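Local coordinates for protein protease Do-like 8, chloroplastic (Arabidopsis thaliana, PDB 4IC6) that is probably a serine protease of the chloroplast thylakoid, a Deg/HtrA-type endopeptidase with a trypsin-like domain followed by a PDZ domain, at residues A[40-45]-A[165-170]. The protein carries 1 engineered substitution. Residues are numbered along the deposited sequence; the frame is centred on the assembly and turned at random.
Sequences YSVVNI and FDHTLT
His167, the loop residue just ahead of strand 168-176, donates a hydrogen bond from NE2 to the backbone carbonyl oxygen of Val42, with NE2 and O 2.9 Å apart and an N-H...O angle of 158°. The oxygen sits at the ring edge, close to the imidazole plane, while the donor is tilted 20° from the carbonyl plane. Beside this bond the packing is close: CB of Val42 lies 3.9 Å from CD2 of His167. CG anti to the carbonyl carbon (chi1 -74°) brings the NE2 edge of the ring to strand 42-47, among Phe35 and Thr39 of helix 26-39, Leu105 and Asn161. Away from this buried pair, Phe165 and Asp166 make no contact with 40-45 and are partly exposed; Asp166 OD2 forms a salt bridge with Arg179 of a second subunit. The contact thus joins the two six-stranded barrels of the chymotrypsin-like fold. A leucine in place of His167 would probably leave the Val42 carbonyl without its imidazole donor, with Asn161 ND2 still bonded to it. A carbonyl oxygen can only accept, so NE2 must carry the hydrogen, and the bond probably helps the surrounding packing to hold the ring's rotation.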
loop_
_atom_site.group_PDB
_atom_site.type_symbol
_atom_site.label_atom_id
_atom_site.label_comp_id
_atom_site.label_asym_id
_atom_site.label_seq_id
_atom_site.Cartn_x
_atom_site.Cartn_y
_atom_site.Cartn_z
ATOM N N TYR A 40 4.158 38.687 8.872
ATOM C CA TYR A 40 5.519 39.213 9.103
ATOM C C TYR A 40 6.338 38.450 10.130
ATOM O O TYR A 40 7.567 38.423 10.055
ATOM C CB TYR A 40 5.467 40.692 9.488
ATOM C CG TYR A 40 4.730 41.482 8.455
ATOM C CD1 TYR A 40 3.364 41.665 8.551
ATOM C CD2 TYR A 40 5.391 42.000 7.355
ATOM C CE1 TYR A 40 2.675 42.363 7.590
ATOM C CE2 TYR A 40 4.711 42.698 6.387
ATOM C CZ TYR A 40 3.353 42.882 6.512
ATOM O OH TYR A 40 2.663 43.581 5.553
ATOM N N SER A 41 5.653 37.842 11.092
ATOM C CA SER A 41 6.316 37.133 12.176
ATOM C C SER A 41 6.607 35.682 11.816
ATOM O O SER A 41 7.274 34.959 12.562
ATOM C CB SER A 41 5.438 37.149 13.422
ATOM O OG SER A 41 5.078 38.464 13.786
ATOM N N VAL A 42 6.060 35.242 10.693
ATOM C CA VAL A 42 6.197 33.853 10.282
ATOM C C VAL A 42 7.231 33.768 9.158
ATOM O O VAL A 42 6.992 34.226 8.030
ATOM C CB VAL A 42 4.854 33.259 9.852
ATOM C CG1 VAL A 42 5.025 31.779 9.545
ATOM C CG2 VAL A 42 3.815 33.434 10.964
ATOM N N VAL A 43 8.389 33.207 9.485
ATOM C CA VAL A 43 9.499 33.166 8.537
ATOM C C VAL A 43 9.546 31.831 7.812
ATOM O O VAL A 43 8.871 30.877 8.200
ATOM C CB VAL A 43 10.870 33.417 9.212
ATOM C CG1 VAL A 43 10.888 34.758 9.919
ATOM C CG2 VAL A 43 11.220 32.290 10.182
ATOM N N ASN A 44 10.340 31.783 6.751
ATOM C CA ASN A 44 10.617 30.545 6.035
ATOM C C ASN A 44 12.041 30.058 6.324
ATOM O O ASN A 44 12.994 30.840 6.299
ATOM C CB ASN A 44 10.410 30.743 4.526
ATOM C CG ASN A 44 11.030 29.639 3.706
ATOM O OD1 ASN A 44 10.515 28.518 3.647
ATOM N ND2 ASN A 44 12.142 29.951 3.054
ATOM N N ILE A 45 12.175 28.763 6.604
ATOM C CA ILE A 45 13.477 28.168 6.890
ATOM C C ILE A 45 13.774 27.009 5.937
ATOM O O ILE A 45 13.011 26.032 5.873
ATOM C CB ILE A 45 13.538 27.622 8.342
ATOM C CG1 ILE A 45 13.265 28.742 9.347
ATOM C CG2 ILE A 45 14.886 26.949 8.610
ATOM C CD1 ILE A 45 12.994 28.265 10.770
ATOM N N PHE A 165 7.982 32.444 -0.347
ATOM C CA PHE A 165 7.419 33.372 -1.323
ATOM C C PHE A 165 5.970 33.774 -1.021
ATOM O O PHE A 165 5.426 34.671 -1.652
ATOM C CB PHE A 165 7.576 32.842 -2.753
ATOM C CG PHE A 165 6.756 31.623 -3.041
ATOM C CD1 PHE A 165 5.428 31.736 -3.424
ATOM C CD2 PHE A 165 7.312 30.359 -2.934
ATOM C CE1 PHE A 165 4.666 30.609 -3.690
ATOM C CE2 PHE A 165 6.555 29.227 -3.204
ATOM C CZ PHE A 165 5.232 29.356 -3.584
ATOM N N ASP A 166 5.344 33.120 -0.049
ATOM C CA ASP A 166 4.010 33.531 0.371
ATOM C C ASP A 166 3.705 32.964 1.751
ATOM O O ASP A 166 4.611 32.501 2.444
ATOM C CB ASP A 166 2.962 33.053 -0.631
ATOM C CG ASP A 166 2.805 31.544 -0.633
ATOM O OD1 ASP A 166 3.418 30.878 0.240
ATOM O OD2 ASP A 166 2.056 31.022 -1.498
ATOM N N HIS A 167 2.432 32.985 2.145
ATOM C CA HIS A 167 2.027 32.377 3.408
ATOM C C HIS A 167 0.779 31.521 3.240
ATOM O O HIS A 167 0.012 31.703 2.286
ATOM C CB HIS A 167 1.804 33.446 4.487
ATOM C CG HIS A 167 3.071 34.037 5.021
ATOM N ND1 HIS A 167 3.849 34.919 4.295
ATOM C CD2 HIS A 167 3.706 33.859 6.202
ATOM C CE1 HIS A 167 4.904 35.263 5.011
ATOM N NE2 HIS A 167 4.842 34.636 6.172
ATOM N N THR A 168 0.578 30.599 4.178
ATOM C CA THR A 168 -0.559 29.681 4.147
ATOM C C THR A 168 -1.364 29.828 5.408
ATOM O O THR A 168 -0.836 30.243 6.430
ATOM C CB THR A 168 -0.098 28.212 4.089
ATOM O OG1 THR A 168 0.655 27.905 5.271
ATOM C CG2 THR A 168 0.798 27.976 2.884
ATOM N N LEU A 169 -2.633 29.440 5.362
ATOM C CA LEU A 169 -3.445 29.476 6.575
ATOM C C LEU A 169 -4.347 28.268 6.604
ATOM O O LEU A 169 -4.888 27.873 5.572
ATOM C CB LEU A 169 -4.331 30.714 6.563
ATOM C CG LEU A 169 -5.389 30.814 7.664
ATOM C CD1 LEU A 169 -4.694 30.955 9.001
ATOM C CD2 LEU A 169 -6.283 32.009 7.404
ATOM N N THR A 170 -4.515 27.693 7.787
ATOM C CA THR A 170 -5.613 26.765 8.026
ATOM C C THR A 170 -6.305 27.177 9.311
ATOM O O THR A 170 -5.708 27.843 10.154
ATOM C CB THR A 170 -5.151 25.281 8.083
ATOM O OG1 THR A 170 -4.307 25.069 9.225
ATOM C CG2 THR A 170 -4.397 24.904 6.811
#